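Local coordinates for protein CaaX farnesyltransferase beta subunit Ram1 (Aspergillus fumigatus, PDB 4L9P) that probably transfers, together with its alpha subunit, a farnesyl group from farnesyl diphosphate to a cysteine near the C-terminus of substrate proteins, using zinc, at residues Leu438-His448 with Phe485-Pro496. Residues are numbered along the deposited sequence; the frame is centred on the assembly and turned at random.
Sequences LTGLSTVQYYH and FTENDRLVPFHP
The Tyr446 ring lies between Pro493, whose CB sits over the centre of one face 3.6 Å from the ring centroid in a CH-pi contact, and Arg490, whose guanidinium stands almost upright over the rim of the opposite face as an off-centre cation-pi partner. At the ring edge, Tyr446 OH donates to Leu491 O at 2.6 Å. The Phe485 ring carries Gln445 CG over the middle of one face and has Glu487 OE2 at its edge, in plane. A water meets the His448 ring edge in plane at NE2 and also bonds Phe494 N and Ser442 OG. The extended Gln445 chain spends both ends of its amide on the loop backbone: OE1 accepts an almost straight bond from Leu491 N (2.8 Å, 176°), and NE2 donates to Asp489 O (3.0 Å) from above that carbonyl's plane. Arg490 NH1 reaches Gln445 O at 2.8 Å, while NE and NH2 grip Glu487 side-on, fixing the guanidinium's rotation. Ser442 OG donates to Val492 O. Leu491 CD1 packs against Leu438 and Leu441. The C-terminal part of helix 431-444, far from its zinc ligand His433, and the residues just after it are thus tied to 485-496 of the alpha-alpha toroid largely through side-chain bonds that satisfy buried backbone polar atoms on both segments.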
loop_
_atom_site.group_PDB
_atom_site.type_symbol
_atom_site.label_atom_id
_atom_site.label_comp_id
_atom_site.label_asym_id
_atom_site.label_seq_id
_atom_site.Cartn_x
_atom_site.Cartn_y
_atom_site.Cartn_z
ATOM N N LEU B 438 -11.630 4.800 -9.695
ATOM C CA LEU B 438 -12.577 5.910 -9.519
ATOM C C LEU B 438 -12.123 6.841 -8.409
ATOM O O LEU B 438 -12.245 8.052 -8.498
ATOM C CB LEU B 438 -13.986 5.386 -9.259
ATOM C CG LEU B 438 -14.634 4.683 -10.474
ATOM C CD1 LEU B 438 -15.920 4.011 -9.973
ATOM C CD2 LEU B 438 -14.970 5.680 -11.581
ATOM N N THR B 439 -11.584 6.270 -7.327
ATOM C CA THR B 439 -11.149 7.081 -6.188
ATOM C C THR B 439 -10.037 8.036 -6.654
ATOM O O THR B 439 -10.035 9.240 -6.362
ATOM C CB THR B 439 -10.657 6.168 -5.050
ATOM O OG1 THR B 439 -11.765 5.440 -4.509
ATOM C CG2 THR B 439 -10.075 6.997 -3.939
ATOM N N GLY B 440 -9.071 7.521 -7.417
ATOM C CA GLY B 440 -8.013 8.359 -7.953
ATOM C C GLY B 440 -8.494 9.406 -8.946
ATOM O O GLY B 440 -7.980 10.524 -8.910
ATOM N N LEU B 441 -9.466 9.058 -9.801
ATOM C CA LEU B 441 -10.018 10.057 -10.694
ATOM C C LEU B 441 -10.661 11.175 -9.856
ATOM O O LEU B 441 -10.537 12.362 -10.181
ATOM C CB LEU B 441 -11.023 9.375 -11.600
ATOM C CG LEU B 441 -11.647 10.384 -12.642
ATOM C CD1 LEU B 441 -10.602 11.088 -13.552
ATOM C CD2 LEU B 441 -12.659 9.557 -13.474
ATOM N N SER B 442 -11.344 10.805 -8.772
ATOM C CA SER B 442 -11.961 11.864 -7.937
ATOM C C SER B 442 -10.874 12.766 -7.383
ATOM O O SER B 442 -11.023 13.998 -7.354
ATOM C CB SER B 442 -12.836 11.266 -6.852
ATOM O OG SER B 442 -13.404 12.362 -6.109
ATOM N N THR B 443 -9.766 12.203 -6.871
ATOM C CA THR B 443 -8.708 13.022 -6.256
ATOM C C THR B 443 -8.227 14.122 -7.181
ATOM O O THR B 443 -7.997 15.257 -6.762
ATOM C CB THR B 443 -7.478 12.115 -5.939
ATOM O OG1 THR B 443 -7.872 11.135 -4.989
ATOM C CG2 THR B 443 -6.221 12.893 -5.447
ATOM N N VAL B 444 -8.072 13.793 -8.473
ATOM C CA VAL B 444 -7.577 14.825 -9.402
ATOM C C VAL B 444 -8.575 15.960 -9.637
ATOM O O VAL B 444 -8.190 17.025 -10.149
ATOM C CB VAL B 444 -7.122 14.281 -10.773
ATOM C CG1 VAL B 444 -6.078 13.160 -10.665
ATOM C CG2 VAL B 444 -8.243 13.846 -11.643
ATOM N N GLN B 445 -9.813 15.723 -9.276
ATOM C CA GLN B 445 -10.876 16.714 -9.526
ATOM C C GLN B 445 -11.091 17.664 -8.372
ATOM O O GLN B 445 -11.997 18.512 -8.470
ATOM C CB GLN B 445 -12.154 15.956 -9.848
ATOM C CG GLN B 445 -12.022 15.112 -11.078
ATOM C CD GLN B 445 -13.242 14.201 -11.295
ATOM O OE1 GLN B 445 -14.002 13.904 -10.359
ATOM N NE2 GLN B 445 -13.395 13.704 -12.523
ATOM N N TYR B 446 -10.353 17.546 -7.266
ATOM C CA TYR B 446 -10.549 18.422 -6.114
ATOM C C TYR B 446 -9.250 18.939 -5.566
ATOM O O TYR B 446 -8.210 18.243 -5.631
ATOM C CB TYR B 446 -11.250 17.651 -4.939
ATOM C CG TYR B 446 -12.644 17.304 -5.351
ATOM C CD1 TYR B 446 -13.652 18.254 -5.176
ATOM C CD2 TYR B 446 -12.960 16.083 -5.980
ATOM C CE1 TYR B 446 -14.932 18.042 -5.681
ATOM C CE2 TYR B 446 -14.256 15.803 -6.468
ATOM C CZ TYR B 446 -15.216 16.812 -6.351
ATOM O OH TYR B 446 -16.452 16.617 -6.888
ATOM N N TYR B 447 -9.325 20.138 -4.985
ATOM C CA TYR B 447 -8.332 20.591 -3.995
ATOM C C TYR B 447 -8.746 19.929 -2.669
ATOM O O TYR B 447 -9.906 20.120 -2.224
ATOM C CB TYR B 447 -8.456 22.114 -3.819
ATOM C CG TYR B 447 -8.125 22.917 -5.070
ATOM C CD1 TYR B 447 -6.811 23.148 -5.416
ATOM C CD2 TYR B 447 -9.128 23.506 -5.857
ATOM C CE1 TYR B 447 -6.487 23.910 -6.539
ATOM C CE2 TYR B 447 -8.825 24.256 -6.989
ATOM C CZ TYR B 447 -7.492 24.447 -7.329
ATOM O OH TYR B 447 -7.167 25.200 -8.444
ATOM N N HIS B 448 -7.845 19.134 -2.067
ATOM C CA HIS B 448 -8.129 18.570 -0.754
ATOM C C HIS B 448 -7.081 19.190 0.172
ATOM O O HIS B 448 -5.883 19.129 -0.102
ATOM C CB HIS B 448 -7.874 17.027 -0.794
ATOM C CG HIS B 448 -8.986 16.279 -1.470
ATOM N ND1 HIS B 448 -10.293 16.265 -1.001
ATOM C CD2 HIS B 448 -8.973 15.472 -2.578
ATOM C CE1 HIS B 448 -11.033 15.499 -1.804
ATOM N NE2 HIS B 448 -10.255 14.997 -2.763
ATOM N N PHE B 485 -10.136 15.696 -17.580
ATOM C CA PHE B 485 -11.502 15.124 -17.542
ATOM C C PHE B 485 -12.491 16.246 -17.985
ATOM O O PHE B 485 -12.144 17.424 -17.968
ATOM C CB PHE B 485 -11.806 14.685 -16.088
ATOM C CG PHE B 485 -11.534 15.759 -15.085
ATOM C CD1 PHE B 485 -12.523 16.700 -14.759
ATOM C CD2 PHE B 485 -10.283 15.860 -14.475
ATOM C CE1 PHE B 485 -12.244 17.779 -13.886
ATOM C CE2 PHE B 485 -9.987 16.935 -13.602
ATOM C CZ PHE B 485 -10.987 17.884 -13.304
ATOM N N THR B 486 -13.698 15.834 -18.280
ATOM C CA THR B 486 -14.764 16.864 -18.477
ATOM C C THR B 486 -15.547 17.000 -17.167
ATOM O O THR B 486 -15.501 16.117 -16.264
ATOM C CB THR B 486 -15.771 16.438 -19.553
ATOM O OG1 THR B 486 -16.609 15.384 -19.038
ATOM C CG2 THR B 486 -15.084 16.067 -20.869
ATOM N N GLU B 487 -16.326 18.080 -17.018
ATOM C CA GLU B 487 -17.172 18.160 -15.821
ATOM C C GLU B 487 -18.242 17.093 -15.788
ATOM O O GLU B 487 -18.660 16.695 -14.719
ATOM C CB GLU B 487 -17.776 19.570 -15.700
ATOM C CG GLU B 487 -16.656 20.568 -15.292
ATOM C CD GLU B 487 -16.172 20.266 -13.891
ATOM O OE1 GLU B 487 -17.002 19.790 -13.066
ATOM O OE2 GLU B 487 -14.962 20.488 -13.622
ATOM N N ASN B 488 -18.635 16.573 -16.956
ATOM C CA ASN B 488 -19.528 15.431 -17.003
ATOM C C ASN B 488 -18.910 14.183 -16.335
ATOM O O ASN B 488 -19.655 13.282 -15.943
ATOM C CB ASN B 488 -19.887 15.076 -18.432
ATOM C CG ASN B 488 -21.164 15.750 -18.921
ATOM O OD1 ASN B 488 -21.712 16.651 -18.284
ATOM N ND2 ASN B 488 -21.642 15.251 -20.046
ATOM N N ASP B 489 -17.583 14.139 -16.218
ATOM C CA ASP B 489 -16.883 12.984 -15.564
ATOM C C ASP B 489 -16.729 13.239 -14.046
ATOM O O ASP B 489 -16.028 12.453 -13.385
ATOM C CB ASP B 489 -15.468 12.868 -16.161
ATOM C CG ASP B 489 -15.455 12.579 -17.645
ATOM O OD1 ASP B 489 -16.410 11.927 -18.189
ATOM O OD2 ASP B 489 -14.457 12.991 -18.288
ATOM N N ARG B 490 -17.223 14.361 -13.489
ATOM C CA ARG B 490 -16.965 14.673 -12.074
ATOM C C ARG B 490 -17.597 13.688 -11.108
ATOM O O ARG B 490 -18.763 13.329 -11.203
ATOM C CB ARG B 490 -17.448 16.120 -11.761
ATOM C CG ARG B 490 -17.178 16.469 -10.277
ATOM C CD ARG B 490 -17.374 17.953 -9.968
ATOM N NE ARG B 490 -16.359 18.756 -10.664
ATOM C CZ ARG B 490 -15.097 18.897 -10.231
ATOM N NH1 ARG B 490 -14.752 18.385 -9.036
ATOM N NH2 ARG B 490 -14.185 19.558 -10.957
ATOM N N LEU B 491 -16.740 13.220 -10.182
ATOM C CA LEU B 491 -17.173 12.318 -9.130
ATOM C C LEU B 491 -17.291 13.033 -7.810
ATOM O O LEU B 491 -16.782 14.153 -7.647
ATOM C CB LEU B 491 -16.063 11.222 -9.014
ATOM C CG LEU B 491 -15.852 10.396 -10.294
ATOM C CD1 LEU B 491 -14.673 9.386 -10.078
ATOM C CD2 LEU B 491 -17.128 9.642 -10.696
ATOM N N VAL B 492 -17.960 12.392 -6.852
ATOM C CA VAL B 492 -18.067 12.940 -5.509
ATOM C C VAL B 492 -16.689 12.974 -4.856
ATOM O O VAL B 492 -15.911 12.054 -5.040
ATOM C CB VAL B 492 -19.072 12.048 -4.749
ATOM C CG1 VAL B 492 -19.039 12.188 -3.277
ATOM C CG2 VAL B 492 -20.488 12.141 -5.386
ATOM N N PRO B 493 -16.364 14.010 -4.072
ATOM C CA PRO B 493 -15.037 14.044 -3.388
ATOM C C PRO B 493 -14.993 12.971 -2.268
ATOM O O PRO B 493 -16.004 12.696 -1.597
ATOM C CB PRO B 493 -14.963 15.466 -2.789
ATOM C CG PRO B 493 -16.426 15.912 -2.700
ATOM C CD PRO B 493 -17.207 15.193 -3.826
ATOM N N PHE B 494 -13.809 12.363 -2.086
ATOM C CA PHE B 494 -13.563 11.438 -0.985
ATOM C C PHE B 494 -12.526 12.011 -0.033
ATOM O O PHE B 494 -11.598 12.727 -0.429
ATOM C CB PHE B 494 -13.058 10.103 -1.508
ATOM C CG PHE B 494 -14.098 9.027 -1.677
ATOM C CD1 PHE B 494 -15.446 9.330 -1.956
ATOM C CD2 PHE B 494 -13.683 7.707 -1.561
ATOM C CE1 PHE B 494 -16.385 8.285 -2.112
ATOM C CE2 PHE B 494 -14.577 6.665 -1.708
ATOM C CZ PHE B 494 -15.970 6.937 -1.995
ATOM N N HIS B 495 -12.690 11.684 1.225
ATOM C CA HIS B 495 -11.726 12.122 2.229
ATOM C C HIS B 495 -10.399 11.381 1.996
ATOM O O HIS B 495 -10.381 10.159 1.870
ATOM C CB HIS B 495 -12.300 11.696 3.587
ATOM C CG HIS B 495 -11.624 12.314 4.761
ATOM N ND1 HIS B 495 -10.329 12.003 5.131
ATOM C CD2 HIS B 495 -12.052 13.271 5.617
ATOM C CE1 HIS B 495 -9.996 12.719 6.196
ATOM N NE2 HIS B 495 -11.020 13.529 6.491
ATOM N N PRO B 496 -9.286 12.096 1.912
ATOM C CA PRO B 496 -8.026 11.381 1.564
ATOM C C PRO B 496 -7.519 10.392 2.618
ATOM O O PRO B 496 -6.749 9.509 2.255
ATOM C CB PRO B 496 -6.997 12.456 1.347
ATOM C CG PRO B 496 -7.714 13.746 1.738
ATOM C CD PRO B 496 -9.187 13.555 1.969
HETATM O O HOH W 1 -11.732 12.947 -4.023
#